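Local coordinates for protein branched-chain amino acid aminotransferase (Thermoproteus uzoniensis, PDB 5CE8) that probably transfers the amino group of leucine, isoleucine and valine to 2-oxoglutarate, using pyridoxal 5'-phosphate as cofactor, at residues 59-64 / 80-85; 143-148 / 180-185. All blocks are in the same frame, centred on the assembly; numbering follows the deposited sequence.

Interaction 1. Residues 59-64 / 80-85; sequences RLRDHM and YTAEEL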
# COMPACT_ATOMS: atom_id res chain seq x y z
N ARG A 59 -32.99 12.69 16.14
CA ARG A 59 -32.77 11.28 15.73
C ARG A 59 -32.24 10.37 16.81
O ARG A 59 -31.24 9.59 16.65
CB ARG A 59 -32.02 11.13 14.41
CG ARG A 59 -32.67 11.92 13.31
CD ARG A 59 -31.88 11.83 11.97
NE ARG A 59 -31.92 10.48 11.46
CZ ARG A 59 -31.72 10.14 10.18
NH1 ARG A 59 -31.42 11.01 9.23
NH2 ARG A 59 -31.90 8.92 9.81
N LEU A 60 -32.96 10.42 17.94
CA LEU A 60 -32.49 9.65 19.13
C LEU A 60 -32.31 8.20 18.93
O LEU A 60 -31.24 7.63 19.20
CB LEU A 60 -33.48 9.87 20.24
CG LEU A 60 -33.26 9.27 21.62
CD1 LEU A 60 -31.83 9.54 22.07
CD2 LEU A 60 -34.35 9.79 22.57
N ARG A 61 -33.36 7.56 18.43
CA ARG A 61 -33.34 6.14 18.16
C ARG A 61 -32.33 5.75 17.11
O ARG A 61 -31.75 4.69 17.20
CB ARG A 61 -34.75 5.65 17.76
CG ARG A 61 -34.94 4.12 17.66
CD ARG A 61 -34.84 3.42 19.02
NE ARG A 61 -35.88 3.90 19.95
CZ ARG A 61 -37.04 3.28 20.21
NH1 ARG A 61 -37.34 2.10 19.64
NH2 ARG A 61 -37.91 3.83 21.07
N ASP A 62 -32.11 6.57 16.10
CA ASP A 62 -31.09 6.22 15.13
C ASP A 62 -29.69 6.20 15.85
O ASP A 62 -28.86 5.37 15.53
CB ASP A 62 -31.08 7.19 13.97
CG ASP A 62 -32.30 7.05 13.05
OD1 ASP A 62 -32.77 5.97 12.74
OD2 ASP A 62 -32.73 8.04 12.53
N HIS A 63 -29.44 7.15 16.78
CA HIS A 63 -28.18 7.21 17.50
C HIS A 63 -27.99 6.05 18.43
O HIS A 63 -26.89 5.52 18.53
CB HIS A 63 -28.01 8.55 18.23
CG HIS A 63 -27.56 9.65 17.32
ND1 HIS A 63 -26.23 9.84 17.03
CD2 HIS A 63 -28.26 10.58 16.60
CE1 HIS A 63 -26.11 10.89 16.22
NE2 HIS A 63 -27.32 11.33 15.91
N MET A 64 -29.04 5.73 19.18
CA MET A 64 -28.97 4.56 19.99
C MET A 64 -28.87 3.26 19.21
O MET A 64 -28.14 2.35 19.63
CB MET A 64 -30.07 4.52 20.99
CG MET A 64 -29.99 5.73 22.02
SD MET A 64 -28.36 5.85 22.75
CE MET A 64 -28.69 7.13 23.95
N TYR A 80 -28.54 -3.27 27.08
CA TYR A 80 -29.71 -2.42 26.97
C TYR A 80 -30.16 -2.34 25.55
O TYR A 80 -29.34 -2.33 24.63
CB TYR A 80 -29.35 -1.02 27.39
CG TYR A 80 -29.04 -0.87 28.85
CD1 TYR A 80 -30.08 -0.88 29.80
CD2 TYR A 80 -27.72 -0.77 29.30
CE1 TYR A 80 -29.78 -0.72 31.16
CE2 TYR A 80 -27.43 -0.63 30.63
CZ TYR A 80 -28.45 -0.60 31.57
OH TYR A 80 -28.16 -0.48 32.92
N THR A 81 -31.45 -2.15 25.35
CA THR A 81 -31.90 -1.96 23.96
C THR A 81 -31.84 -0.48 23.60
O THR A 81 -31.65 0.44 24.44
CB THR A 81 -33.32 -2.47 23.82
OG1 THR A 81 -34.11 -1.66 24.71
CG2 THR A 81 -33.39 -3.91 24.21
N ALA A 82 -32.03 -0.24 22.33
CA ALA A 82 -32.10 1.10 21.78
C ALA A 82 -33.16 1.90 22.48
O ALA A 82 -33.00 3.08 22.79
CB ALA A 82 -32.45 1.00 20.32
N GLU A 83 -34.27 1.22 22.72
CA GLU A 83 -35.48 1.80 23.25
C GLU A 83 -35.24 2.21 24.68
O GLU A 83 -35.46 3.36 25.02
CB GLU A 83 -36.64 0.78 23.08
CG GLU A 83 -37.76 0.82 24.13
CD GLU A 83 -39.11 1.05 23.49
OE1 GLU A 83 -39.93 0.11 23.46
OE2 GLU A 83 -39.27 2.19 23.01
N GLU A 84 -34.69 1.30 25.50
CA GLU A 84 -34.24 1.62 26.82
C GLU A 84 -33.30 2.86 26.90
O GLU A 84 -33.41 3.78 27.81
CB GLU A 84 -33.54 0.39 27.40
CG GLU A 84 -34.58 -0.63 27.90
CD GLU A 84 -33.98 -1.97 28.35
OE1 GLU A 84 -34.61 -2.63 29.19
OE2 GLU A 84 -32.91 -2.37 27.90
N LEU A 85 -32.31 2.84 26.03
CA LEU A 85 -31.35 3.94 26.07
C LEU A 85 -32.00 5.21 25.67
O LEU A 85 -31.73 6.28 26.26
CB LEU A 85 -30.12 3.62 25.18
CG LEU A 85 -29.36 2.42 25.70
CD1 LEU A 85 -28.39 1.96 24.61
CD2 LEU A 85 -28.67 2.69 27.03
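Met64 and Leu85 make the tightly packed half of this contact between the first turns of helices 60-74 and 82-95. The thioether of Met64 lies against the Leu85 methylene, SD to CB 3.7 Å. The bend at chi2 of Met64 (-52°) brings the sulfur there. Nearer the backbone, Met64 CB approaches the Ala82 carbonyl oxygen at 3.7 Å; the CA atoms of Met64 and Ala82, 5.0 Å apart, are the nearest pair between the two segments. Ile46 of strand 41-50 and Val89 of helix 82-95 also pack on Met64, so this half faces the interior.

The other half is exposed and polar. Arg61 passes Ala82, its CD 3.6 Å from Ala82 CB, and its chain bends at chi2 and chi3 so that the guanidinium turns one face to Glu83, whose CA sits 3.7 Å above the centre of that plane. Arg61 NH2 meets Glu83 OE2 at 2.9 Å, a salt bridge whose hydrogen bond is weak at an N-H...O angle of 127°; the guanidinium and carboxylate planes stand 69° apart. Glu84, turned away, forms a capping box with Thr81: Glu84 N donates to Thr81 OG1 and Thr81 N to Glu84 OE2. Arg59, at the N-cap of helix 60-74, grips Asp62 OD2 side-on through NE and NH2, while neighbouring His63 touches the cofactor. The chemistry implies that apolar burial joins the helices on their inner side, with a poorly aligned charge pair adding probably modest, solvent-screened attraction outside.

Interaction 2. Residues 143-148 / 180-185; sequences RAAVVS and RGYDEA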
# COMPACT_ATOMS: atom_id res chain seq x y z
N ARG A 143 -11.37 27.26 8.31
CA ARG A 143 -10.22 27.09 7.43
C ARG A 143 -9.75 25.72 7.83
O ARG A 143 -9.65 25.41 9.04
CB ARG A 143 -9.19 28.19 7.72
CG ARG A 143 -9.72 29.60 7.48
CD ARG A 143 -8.69 30.67 7.59
NE ARG A 143 -8.38 30.86 8.99
CZ ARG A 143 -7.37 30.29 9.68
NH1 ARG A 143 -6.45 29.50 9.12
NH2 ARG A 143 -7.30 30.52 10.97
N ALA A 144 -9.50 24.90 6.82
CA ALA A 144 -9.06 23.56 7.03
C ALA A 144 -7.70 23.23 6.40
O ALA A 144 -7.24 23.90 5.47
CB ALA A 144 -10.17 22.63 6.55
N ALA A 145 -6.98 22.29 7.02
CA ALA A 145 -5.71 21.82 6.59
C ALA A 145 -5.78 20.33 6.37
O ALA A 145 -6.31 19.57 7.19
CB ALA A 145 -4.62 22.17 7.56
N VAL A 146 -5.28 19.85 5.24
CA VAL A 146 -5.11 18.36 5.12
C VAL A 146 -3.94 18.03 6.01
O VAL A 146 -2.83 18.64 5.86
CB VAL A 146 -4.76 17.78 3.65
CG1 VAL A 146 -4.71 16.27 3.74
CG2 VAL A 146 -5.82 18.26 2.57
N VAL A 147 -4.15 17.11 6.95
CA VAL A 147 -3.11 16.71 7.87
C VAL A 147 -2.17 15.59 7.48
O VAL A 147 -2.39 14.86 6.47
CB VAL A 147 -3.67 16.45 9.27
CG1 VAL A 147 -4.28 17.66 9.78
CG2 VAL A 147 -4.71 15.32 9.33
N SER A 148 -1.06 15.48 8.23
CA SER A 148 -0.02 14.48 7.94
C SER A 148 -0.48 13.07 8.34
O SER A 148 0.06 12.14 7.82
CB SER A 148 1.30 14.73 8.70
OG SER A 148 1.05 14.73 10.15
N ARG A 180 -1.37 24.84 14.36
CA ARG A 180 -1.17 25.93 13.38
C ARG A 180 -2.28 27.04 13.28
O ARG A 180 -2.21 27.92 12.45
CB ARG A 180 -0.86 25.26 12.03
N GLY A 181 -3.25 27.09 14.19
CA GLY A 181 -4.38 28.06 14.07
C GLY A 181 -5.44 27.88 12.94
O GLY A 181 -6.27 28.76 12.75
N TYR A 182 -5.42 26.79 12.18
CA TYR A 182 -6.62 26.33 11.41
C TYR A 182 -7.69 25.87 12.35
O TYR A 182 -7.40 25.46 13.53
CB TYR A 182 -6.30 25.11 10.51
CG TYR A 182 -5.20 25.39 9.53
CD1 TYR A 182 -5.45 26.08 8.34
CD2 TYR A 182 -3.87 25.02 9.81
CE1 TYR A 182 -4.43 26.40 7.46
CE2 TYR A 182 -2.85 25.34 8.93
CZ TYR A 182 -3.14 26.04 7.77
OH TYR A 182 -2.13 26.32 6.89
N ASP A 183 -8.92 25.83 11.86
CA ASP A 183 -10.02 25.47 12.74
C ASP A 183 -10.22 23.94 12.77
O ASP A 183 -10.62 23.41 13.77
CB ASP A 183 -11.30 26.15 12.33
CG ASP A 183 -11.13 27.62 12.11
OD1 ASP A 183 -10.85 28.29 13.12
OD2 ASP A 183 -11.23 28.12 10.95
N GLU A 184 -9.89 23.24 11.68
CA GLU A 184 -10.18 21.81 11.64
C GLU A 184 -9.26 21.10 10.63
O GLU A 184 -8.65 21.73 9.69
CB GLU A 184 -11.68 21.50 11.25
CG GLU A 184 -12.18 20.03 11.35
CD GLU A 184 -11.88 19.43 12.73
OE1 GLU A 184 -12.75 19.60 13.59
OE2 GLU A 184 -10.70 18.96 13.02
N ALA A 185 -9.19 19.78 10.85
CA ALA A 185 -8.42 18.84 10.03
C ALA A 185 -9.19 18.22 8.97
O ALA A 185 -10.33 17.96 9.16
CB ALA A 185 -7.85 17.74 10.87
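The Tyr182 ring carries the Ala145 methyl over one face: Ala145 CB stands 3.7 Å from the ring centroid, almost straight above it, a CH-pi contact. Arg143 NH1 comes obliquely to Tyr182 CD1, with guanidinium and ring planes 47° apart. The guanidinium receives Gly181 O near its edge, where Arg143 NH2 donates over 2.7 Å, and has Asp183 OD2 over one face, too far out of plane for an N-H to point at it. That oxygen instead takes Arg143 N at 2.8 Å through its anti lone pair, the bond nearly straight at 166°, and also pairs with Lys138. Chi1 of Asp183 (-49°) sets the carboxylate beside its own backbone N, which donates to Arg143 O; the two segments thus exchange bonds at the strand entrance. Farther along, Ala145 N donates to Glu184 O at 3.2 Å, and Val147 CG1 packs on Ala185 CB. Glu184 leads its carboxylate away to Arg178 and Ser198, while Ala145 and Tyr182 also meet Arg180 of the second subunit. Parallel bridges Ala144-Glu184 and Ala145-Ala185, with helix 167-179 connecting the strands, define a beta-alpha-beta crossover in the mixed sheet of this class-IV aminotransferase.

Overall arrangement
Interactions 1 and 2 lie on opposite sides of the chain's centre, their centres about 34 Å apart and their nearest atoms about 16 Å, and they share no helix or strand. Interaction 2 is the more buried, with six of nine touching residues inside, whereas 59-64 / 80-85 has two buried and two exposed among five. The bonding follows: 143-148 / 180-185 combines main-chain bonds with two using the side chains of Arg143 and Asp183, and borders the second subunit; the helix pair, touched by no other chain, rests on apolar packing and one weak salt-bridge bond. Segment 59-64 carries His63, which touches the cofactor though not segment 80-85; the Glu184 side chain is about 10 Å from the cofactor.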